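Local coordinates for tungstate ABC transporter, periplasmic tungstate-binding protein (Geobacter sulfurreducens, PDB 3LR1) that probably captures tungstate in the periplasm and delivers it to a tungstate ABC transporter, at residues 11-14 with 15-18; 39-42 with 43-47; 221-225 with 226-230. All blocks are in the same frame, centred on the assembly; numbering follows the deposited sequence.

Interaction 1. Residues 11-14 with 15-18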
ATOM      1  N   THR A  11      -4.369  -7.293  -5.285  1.00 12.20           N
ATOM      2  CA  THR A  11      -3.870  -6.237  -4.382  1.00 13.84           C
ATOM      3  C   THR A  11      -2.418  -6.496  -4.053  1.00 14.48           C
ATOM      4  O   THR A  11      -1.786  -7.427  -4.607  1.00 13.70           O
ATOM      5  CB  THR A  11      -4.723  -6.088  -3.130  1.00 13.38           C
ATOM      6  OG1 THR A  11      -4.427  -4.843  -2.451  1.00 16.76           O
ATOM      7  CG2 THR A  11      -4.652  -7.247  -2.187  1.00 12.94           C
ATOM      8  N   THR A  12      -1.838  -5.684  -3.198  1.00 17.43           N
ATOM      9  CA  THR A  12      -0.465  -5.973  -2.840  1.00 19.76           C
ATOM     10  C   THR A  12      -0.367  -6.653  -1.486  1.00 22.32           C
ATOM     11  O   THR A  12      -1.268  -6.534  -0.643  1.00 21.91           O
ATOM     12  CB  THR A  12       0.396  -4.725  -2.806  1.00 19.47           C
ATOM     13  OG1 THR A  12      -0.028  -3.944  -1.729  1.00 21.97           O
ATOM     14  CG2 THR A  12       0.323  -3.951  -4.097  1.00 16.68           C
ATOM     15  N   THR A  13       0.701  -7.451  -1.325  1.00 26.19           N
ATOM     16  CA  THR A  13       0.975  -8.161  -0.089  1.00 27.23           C
ATOM     17  C   THR A  13       0.989  -7.201   1.079  1.00 27.80           C
ATOM     18  O   THR A  13       0.539  -7.521   2.174  1.00 28.24           O
ATOM     19  CB  THR A  13       2.337  -8.842  -0.145  1.00 29.09           C
ATOM     20  OG1 THR A  13       2.329  -9.862  -1.180  1.00 34.82           O
ATOM     21  CG2 THR A  13       2.574  -9.452   1.176  1.00 31.11           C
ATOM     22  N   SER A  14       1.555  -6.032   0.843  1.00 27.68           N
ATOM     23  CA  SER A  14       1.555  -4.922   1.783  1.00 28.13           C
ATOM     24  C   SER A  14       0.100  -4.513   2.266  1.00 27.64           C
ATOM     25  O   SER A  14      -0.187  -4.392   3.462  1.00 26.88           O
ATOM     26  CB  SER A  14       2.451  -3.771   1.163  1.00 29.18           C
ATOM     27  OG  SER A  14       3.725  -4.294   0.515  1.00 28.50           O
ATOM     28  N   THR A  15      -0.847  -4.395   1.353  1.00 26.49           N
ATOM     29  CA  THR A  15      -2.260  -4.120   1.707  1.00 26.25           C
ATOM     30  C   THR A  15      -2.923  -5.328   2.486  1.00 25.40           C
ATOM     31  O   THR A  15      -3.718  -5.188   3.404  1.00 25.09           O
ATOM     32  CB  THR A  15      -2.963  -3.755   0.384  1.00 27.13           C
ATOM     33  OG1 THR A  15      -2.171  -2.712  -0.260  1.00 28.26           O
ATOM     34  CG2 THR A  15      -4.394  -3.303   0.581  1.00 27.91           C
ATOM     35  N   GLN A  16      -2.541  -6.555   2.154  1.00 23.89           N
ATOM     36  CA  GLN A  16      -3.084  -7.688   2.892  1.00 23.74           C
ATOM     37  C   GLN A  16      -2.618  -7.632   4.339  1.00 23.30           C
ATOM     38  O   GLN A  16      -3.383  -7.914   5.272  1.00 23.02           O
ATOM     39  CB  GLN A  16      -2.626  -8.980   2.206  1.00 22.80           C
ATOM     40  CG  GLN A  16      -3.195 -10.239   2.742  1.00 25.52           C
ATOM     41  CD  GLN A  16      -2.583 -11.405   2.040  1.00 26.23           C
ATOM     42  OE1 GLN A  16      -1.346 -11.480   1.844  1.00 24.46           O
ATOM     43  NE2 GLN A  16      -3.418 -12.333   1.667  1.00 27.30           N
ATOM     44  N   ASP A  17      -1.336  -7.277   4.519  1.00 24.44           N
ATOM     45  CA  ASP A  17      -0.710  -7.275   5.868  1.00 24.89           C
ATOM     46  C   ASP A  17      -1.420  -6.311   6.815  1.00 24.68           C
ATOM     47  O   ASP A  17      -1.514  -6.534   8.016  1.00 25.65           O
ATOM     48  CB  ASP A  17       0.816  -6.926   5.802  1.00 25.07           C
ATOM     49  CG  ASP A  17       1.677  -8.080   5.285  1.00 27.29           C
ATOM     50  OD1 ASP A  17       1.158  -9.254   5.283  1.00 26.60           O
ATOM     51  OD2 ASP A  17       2.869  -7.795   4.892  1.00 27.52           O
ATOM     52  N   SER A  18      -1.948  -5.228   6.282  1.00 24.15           N
ATOM     53  CA  SER A  18      -2.593  -4.268   7.126  1.00 23.89           C
ATOM     54  C   SER A  18      -3.791  -4.860   7.818  1.00 23.56           C
ATOM     55  O   SER A  18      -4.144  -4.410   8.900  1.00 23.15           O
ATOM     56  CB  SER A  18      -2.935  -3.049   6.303  1.00 24.93           C
ATOM     57  OG  SER A  18      -4.031  -2.437   6.852  1.00 33.24           O
TER

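Interaction 2. Residues 39-42 with 43-47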
ATOM      1  N   ILE A  39      -5.967 -11.728  -3.823  1.00 15.12           N
ATOM      2  CA  ILE A  39      -4.723 -12.215  -4.504  1.00 14.28           C
ATOM      3  C   ILE A  39      -3.687 -11.109  -4.284  1.00 13.98           C
ATOM      4  O   ILE A  39      -3.690 -10.084  -4.971  1.00 13.29           O
ATOM      5  CB  ILE A  39      -4.958 -12.508  -5.997  1.00 13.40           C
ATOM      6  CG1 ILE A  39      -6.001 -13.660  -6.102  1.00 13.92           C
ATOM      7  CG2 ILE A  39      -3.614 -12.814  -6.722  1.00 12.39           C
ATOM      8  CD1 ILE A  39      -6.568 -13.895  -7.518  1.00 16.43           C
ATOM      9  N   ALA A  40      -2.871 -11.292  -3.263  1.00 13.86           N
ATOM     10  CA  ALA A  40      -1.922 -10.309  -2.825  1.00 14.53           C
ATOM     11  C   ALA A  40      -0.530 -10.670  -3.341  1.00 14.79           C
ATOM     12  O   ALA A  40       0.082 -11.682  -2.973  1.00 15.67           O
ATOM     13  CB  ALA A  40      -1.921 -10.207  -1.297  1.00 16.28           C
ATOM     14  N   VAL A  41      -0.055  -9.834  -4.242  1.00 13.52           N
ATOM     15  CA  VAL A  41       1.144 -10.076  -5.009  1.00 13.84           C
ATOM     16  C   VAL A  41       1.929  -8.774  -5.054  1.00 14.93           C
ATOM     17  O   VAL A  41       1.541  -7.786  -4.397  1.00 15.86           O
ATOM     18  CB  VAL A  41       0.798 -10.680  -6.399  1.00 13.98           C
ATOM     19  CG1 VAL A  41       0.389 -12.187  -6.269  1.00 14.45           C
ATOM     20  CG2 VAL A  41      -0.212  -9.856  -7.161  1.00 13.72           C
ATOM     21  N   GLY A  42       3.025  -8.703  -5.789  1.00 13.97           N
ATOM     22  CA  GLY A  42       3.706  -7.373  -5.988  1.00 16.10           C
ATOM     23  C   GLY A  42       2.830  -6.384  -6.793  1.00 15.55           C
ATOM     24  O   GLY A  42       1.803  -6.752  -7.410  1.00 15.31           O
ATOM     25  N   THR A  43       3.153  -5.098  -6.732  1.00 16.27           N
ATOM     26  CA  THR A  43       2.364  -4.062  -7.407  1.00 16.72           C
ATOM     27  C   THR A  43       2.236  -4.316  -8.904  1.00 15.68           C
ATOM     28  O   THR A  43       1.139  -4.210  -9.500  1.00 16.23           O
ATOM     29  CB  THR A  43       2.965  -2.669  -7.171  1.00 18.22           C
ATOM     30  OG1 THR A  43       2.955  -2.358  -5.767  1.00 22.88           O
ATOM     31  CG2 THR A  43       2.176  -1.604  -7.860  1.00 18.42           C
ATOM     32  N   GLY A  44       3.371  -4.614  -9.526  1.00 15.05           N
ATOM     33  CA  GLY A  44       3.408  -4.872 -10.946  1.00 14.14           C
ATOM     34  C   GLY A  44       2.518  -6.050 -11.314  1.00 12.17           C
ATOM     35  O   GLY A  44       1.795  -6.017 -12.262  1.00 11.91           O
ATOM     36  N   GLN A  45       2.600  -7.117 -10.538  1.00 12.07           N
ATOM     37  CA  GLN A  45       1.818  -8.333 -10.774  1.00 11.53           C
ATOM     38  C   GLN A  45       0.324  -8.153 -10.549  1.00 11.30           C
ATOM     39  O   GLN A  45      -0.508  -8.729 -11.285  1.00 10.61           O
ATOM     40  CB  GLN A  45       2.396  -9.528  -9.979  1.00 10.89           C
ATOM     41  CG  GLN A  45       1.774 -10.848 -10.305  1.00 11.03           C
ATOM     42  CD  GLN A  45       2.192 -11.355 -11.692  1.00 10.53           C
ATOM     43  OE1 GLN A  45       1.437 -11.198 -12.658  1.00 13.96           O
ATOM     44  NE2 GLN A  45       3.457 -11.871 -11.815  1.00 10.35           N
ATOM     45  N   ALA A  46      -0.033  -7.277  -9.619  1.00 10.98           N
ATOM     46  CA  ALA A  46      -1.432  -7.045  -9.342  1.00 12.31           C
ATOM     47  C   ALA A  46      -2.074  -6.407 -10.583  1.00 11.33           C
ATOM     48  O   ALA A  46      -3.158  -6.787 -10.975  1.00 11.97           O
ATOM     49  CB  ALA A  46      -1.629  -6.182  -8.056  1.00 13.08           C
ATOM     50  N   LEU A  47      -1.361  -5.495 -11.252  1.00 11.37           N
ATOM     51  CA  LEU A  47      -1.863  -4.883 -12.476  1.00 11.37           C
ATOM     52  C   LEU A  47      -1.754  -5.873 -13.615  1.00 11.57           C
ATOM     53  O   LEU A  47      -2.692  -5.928 -14.398  1.00 12.81           O
ATOM     54  CB  LEU A  47      -1.112  -3.599 -12.726  1.00 11.43           C
ATOM     55  CG  LEU A  47      -1.362  -2.497 -11.711  1.00 16.11           C
ATOM     56  CD1 LEU A  47      -0.106  -1.627 -11.638  1.00 22.16           C
ATOM     57  CD2 LEU A  47      -2.572  -1.694 -12.120  1.00 18.72           C
TER

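Interaction 3. Residues 221-225 with 226-230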
ATOM      1  N   ILE A 221     -17.065  -1.822  -5.543  1.00 17.51           N
ATOM      2  CA  ILE A 221     -16.536  -0.485  -5.510  1.00 16.84           C
ATOM      3  C   ILE A 221     -17.538   0.484  -4.833  1.00 15.69           C
ATOM      4  O   ILE A 221     -17.148   1.329  -4.036  1.00 15.24           O
ATOM      5  CB  ILE A 221     -16.175   0.028  -6.938  1.00 16.64           C
ATOM      6  CG1 ILE A 221     -14.991  -0.816  -7.483  1.00 16.85           C
ATOM      7  CG2 ILE A 221     -15.848   1.534  -6.845  1.00 16.32           C
ATOM      8  CD1 ILE A 221     -14.567  -0.528  -8.982  1.00 17.01           C
ATOM      9  N   ASP A 222     -18.803   0.345  -5.143  1.00 17.19           N
ATOM     10  CA  ASP A 222     -19.880   1.156  -4.517  1.00 18.32           C
ATOM     11  C   ASP A 222     -19.896   0.965  -3.001  1.00 17.74           C
ATOM     12  O   ASP A 222     -20.094   1.903  -2.230  1.00 18.60           O
ATOM     13  CB  ASP A 222     -21.259   0.789  -5.117  1.00 19.37           C
ATOM     14  CG  ASP A 222     -21.453   1.298  -6.595  1.00 25.09           C
ATOM     15  OD1 ASP A 222     -20.680   2.158  -7.077  1.00 28.80           O
ATOM     16  OD2 ASP A 222     -22.408   0.841  -7.284  1.00 32.56           O
ATOM     17  N   TYR A 223     -19.646  -0.280  -2.607  1.00 17.62           N
ATOM     18  CA  TYR A 223     -19.645  -0.659  -1.205  1.00 16.78           C
ATOM     19  C   TYR A 223     -18.506  -0.035  -0.452  1.00 15.49           C
ATOM     20  O   TYR A 223     -18.719   0.579   0.590  1.00 15.72           O
ATOM     21  CB  TYR A 223     -19.716  -2.191  -1.009  1.00 15.72           C
ATOM     22  CG  TYR A 223     -19.335  -2.585   0.417  1.00 17.29           C
ATOM     23  CD1 TYR A 223     -20.222  -2.464   1.486  1.00 20.11           C
ATOM     24  CD2 TYR A 223     -18.087  -3.073   0.674  1.00 16.36           C
ATOM     25  CE1 TYR A 223     -19.832  -2.843   2.796  1.00 18.98           C
ATOM     26  CE2 TYR A 223     -17.694  -3.423   1.962  1.00 17.64           C
ATOM     27  CZ  TYR A 223     -18.555  -3.298   2.991  1.00 17.43           C
ATOM     28  OH  TYR A 223     -18.109  -3.606   4.209  1.00 17.03           O
ATOM     29  N   VAL A 224     -17.304  -0.241  -0.949  1.00 15.47           N
ATOM     30  CA  VAL A 224     -16.086   0.256  -0.356  1.00 16.14           C
ATOM     31  C   VAL A 224     -16.117   1.775  -0.262  1.00 17.40           C
ATOM     32  O   VAL A 224     -15.702   2.304   0.689  1.00 19.08           O
ATOM     33  CB  VAL A 224     -14.858  -0.293  -1.133  1.00 15.16           C
ATOM     34  CG1 VAL A 224     -13.644   0.343  -0.695  1.00 19.50           C
ATOM     35  CG2 VAL A 224     -14.761  -1.870  -0.988  1.00 15.16           C
ATOM     36  N   THR A 225     -16.664   2.474  -1.233  1.00 19.38           N
ATOM     37  CA  THR A 225     -16.756   3.943  -1.178  1.00 20.65           C
ATOM     38  C   THR A 225     -18.065   4.441  -0.593  1.00 20.85           C
ATOM     39  O   THR A 225     -18.343   5.657  -0.558  1.00 20.58           O
ATOM     40  CB  THR A 225     -16.576   4.517  -2.599  1.00 20.99           C
ATOM     41  OG1 THR A 225     -17.605   4.004  -3.478  1.00 20.70           O
ATOM     42  CG2 THR A 225     -15.174   4.154  -3.123  1.00 20.19           C
ATOM     43  N   GLY A 226     -18.927   3.517  -0.203  1.00 21.77           N
ATOM     44  CA  GLY A 226     -20.191   3.892   0.437  1.00 22.16           C
ATOM     45  C   GLY A 226     -20.090   4.089   1.925  1.00 22.75           C
ATOM     46  O   GLY A 226     -19.034   3.870   2.534  1.00 22.85           O
ATOM     47  N   PRO A 227     -21.192   4.519   2.545  1.00 23.55           N
ATOM     48  CA  PRO A 227     -21.110   4.839   3.956  1.00 24.15           C
ATOM     49  C   PRO A 227     -20.634   3.673   4.848  1.00 23.19           C
ATOM     50  O   PRO A 227     -19.905   3.926   5.803  1.00 22.88           O
ATOM     51  CB  PRO A 227     -22.563   5.294   4.333  1.00 25.51           C
ATOM     52  CG  PRO A 227     -23.353   5.286   3.096  1.00 25.09           C
ATOM     53  CD  PRO A 227     -22.560   4.583   2.019  1.00 24.35           C
ATOM     54  N   GLU A 228     -21.040   2.434   4.563  1.00 22.64           N
ATOM     55  CA  GLU A 228     -20.672   1.311   5.443  1.00 22.60           C
ATOM     56  C   GLU A 228     -19.204   1.046   5.285  1.00 21.33           C
ATOM     57  O   GLU A 228     -18.490   0.927   6.274  1.00 21.71           O
ATOM     58  CB  GLU A 228     -21.443   0.029   5.152  1.00 23.06           C
ATOM     59  CG  GLU A 228     -21.152  -1.023   6.221  1.00 26.75           C
ATOM     60  CD  GLU A 228     -21.918  -2.307   6.018  1.00 30.98           C
ATOM     61  OE1 GLU A 228     -22.684  -2.415   5.002  1.00 32.67           O
ATOM     62  OE2 GLU A 228     -21.758  -3.185   6.913  1.00 29.81           O
ATOM     63  N   GLY A 229     -18.748   1.027   4.032  1.00 21.19           N
ATOM     64  CA  GLY A 229     -17.348   0.813   3.717  1.00 20.27           C
ATOM     65  C   GLY A 229     -16.468   1.887   4.330  1.00 19.91           C
ATOM     66  O   GLY A 229     -15.452   1.593   4.994  1.00 18.02           O
ATOM     67  N   LEU A 230     -16.857   3.145   4.146  1.00 20.60           N
ATOM     68  CA  LEU A 230     -16.068   4.243   4.691  1.00 21.79           C
ATOM     69  C   LEU A 230     -15.971   4.186   6.204  1.00 22.12           C
ATOM     70  O   LEU A 230     -14.915   4.434   6.765  1.00 23.24           O
ATOM     71  CB  LEU A 230     -16.649   5.582   4.291  1.00 23.30           C
ATOM     72  CG  LEU A 230     -16.573   5.968   2.814  1.00 24.27           C
ATOM     73  CD1 LEU A 230     -17.466   7.243   2.545  1.00 28.40           C
ATOM     74  CD2 LEU A 230     -15.113   6.242   2.515  1.00 27.60           C
TER
HETATM   75  O   HOH W   1     -21.024   1.108   1.822  1.00 22.82           O

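Interaction 1. Residues 11-14 with 15-18
T12 holds the N-cap position of helix 13-18, reached straight from strand 6-12; its OG1 is hydrogen-bonded to T15 OG1 at 2.9 Å, and either hydroxyl could be the donor. T12 chi1 of 68° places OG1 between the backbone N and the carbonyl carbon, which brings it to T15 OG1. On the strand side T11 OG1, itself bonded to F59 O, packs against T15 CB and CG2, both at 3.4 Å. The backbone supplies the helical bonds: Q16 N to T12 O at 3.1 Å and D17 N to T13 O at 3.0 Å. The side chains of T13 and D17 run alongside each other in the same direction, T13 CG2 lying 4.1 Å from D17 OD2. Replacing D17 with an alanine removes the carboxylate and would probably open a gap beside T13 CG2, T174 and F178 and lose a favourable charge near the helix N-terminus. S14 OG is bonded to M154 N, and its side chain sits about 4 Å from a bound tungsten ion. A strand leading into a helix N-terminus beside this ion is consistent with a tungstate site, as expected of a periplasmic binding protein.

Interaction 2. Residues 39-42 with 43-47
G42 and V41 carry this strand-to-helix turn, with Q45 and T43 of the helix against them. It is a beta-alpha connection of the periplasmic binding protein fold: strand 39-41 and helix segment 43-47 point in largely opposed directions, at 139°, and their axes approach to 7.4 Å. G42 takes the N-cap position, so its carbonyl begins the helical bonding pattern. V41 points its side chain at the first helical turn, and CG2 does most of the touching. A chi1 of -75° sets V41 CG2 between the backbone N and the carbonyl carbon, where it reaches A46 N at 3.6 Å and A46 CB at 4.0 Å. Q45 CG lies 3.8 Å from V41 CG2 and 4.0 Å from V41 CB; beyond CG the chain bends at chi2 and leads its amide away from the strand, so the contact rests on the aliphatic part of the glutamine. Q45 N is hydrogen-bonded to a glycerol, probably from the crystallisation liquor, beside G42. The CB of T43 is directed away from 39-42; its side chain touches T12, K124 and S125 and comes about 5 Å from a bound tungsten ion. The hydrogen bond that closes the turn runs from A46 N to G42 O at 2.9 Å, while A46 CB rests 3.5 Å from G42 O.

Interaction 3. Residues 221-225 with 226-230
A chi1 of 165° holds CG of Y223 trans to the backbone N and brings the far end of the ring near E228, whose fully extended side chain comes across to meet it. The touch is at the ring edge: E228 OE1 is 3.6 Å from Y223 CE1, close to the ring plane, and the carboxylate is turned 79° from the ring. G229 N lies over one ring face, and Y223 OH is bonded to L24 O of helix 20-32. T225 folds the other way: its chi1 of 60° sends OG1 back to I221 O at 2.8 Å. In the last turn of helix 214-224, I221 O thus accepts two hydrogen bonds, from T225 OG1 and T225 N, on opposite faces of its carbonyl plane. G226 becomes the N-cap of helix 227-235, its own O accepting L230 N at 2.8 Å. L230 CD1 closes over T225 O at 3.6 Å. Between the helices, Y223 O is the shared acceptor: G226 N bonds it at 3.1 Å from above the carbonyl plane, a water donates to it at 2.7 Å and accepts from G229 N, and G229 N itself gives a weak bond. G229 CA makes a CH...O contact with Y223 O at 3.4 Å; a CB on G229 would clash with Y223 O and V224 O. One carbonyl thus serves several donors at the joint, while the carboxylate beside the ring's C-H edge is probably mildly favourable electrostatically.

Interactions 1 and 2 are neighbouring strand-to-helix turns of one sheet. Their centres are 9 Å apart, and strands 6-12 and 35-41 join them through probable hydrogen bonds, T11 N to I39 O at 2.9 Å and T11 O to V41 N at 3.0 Å. Both helix starts approach bound tungsten, probably one shared ion: the side chain of S14 comes within about 4 Å and that of T43 within about 5 Å, consistent with two turns lining an oxyanion pocket. Interaction 3 stands apart, its centre about 19 Å from that of interaction 1 and 23 Å from that of interaction 2, with nearest atoms about 10 and 12 Å away. It joins two C-terminal helices and touches neither turn.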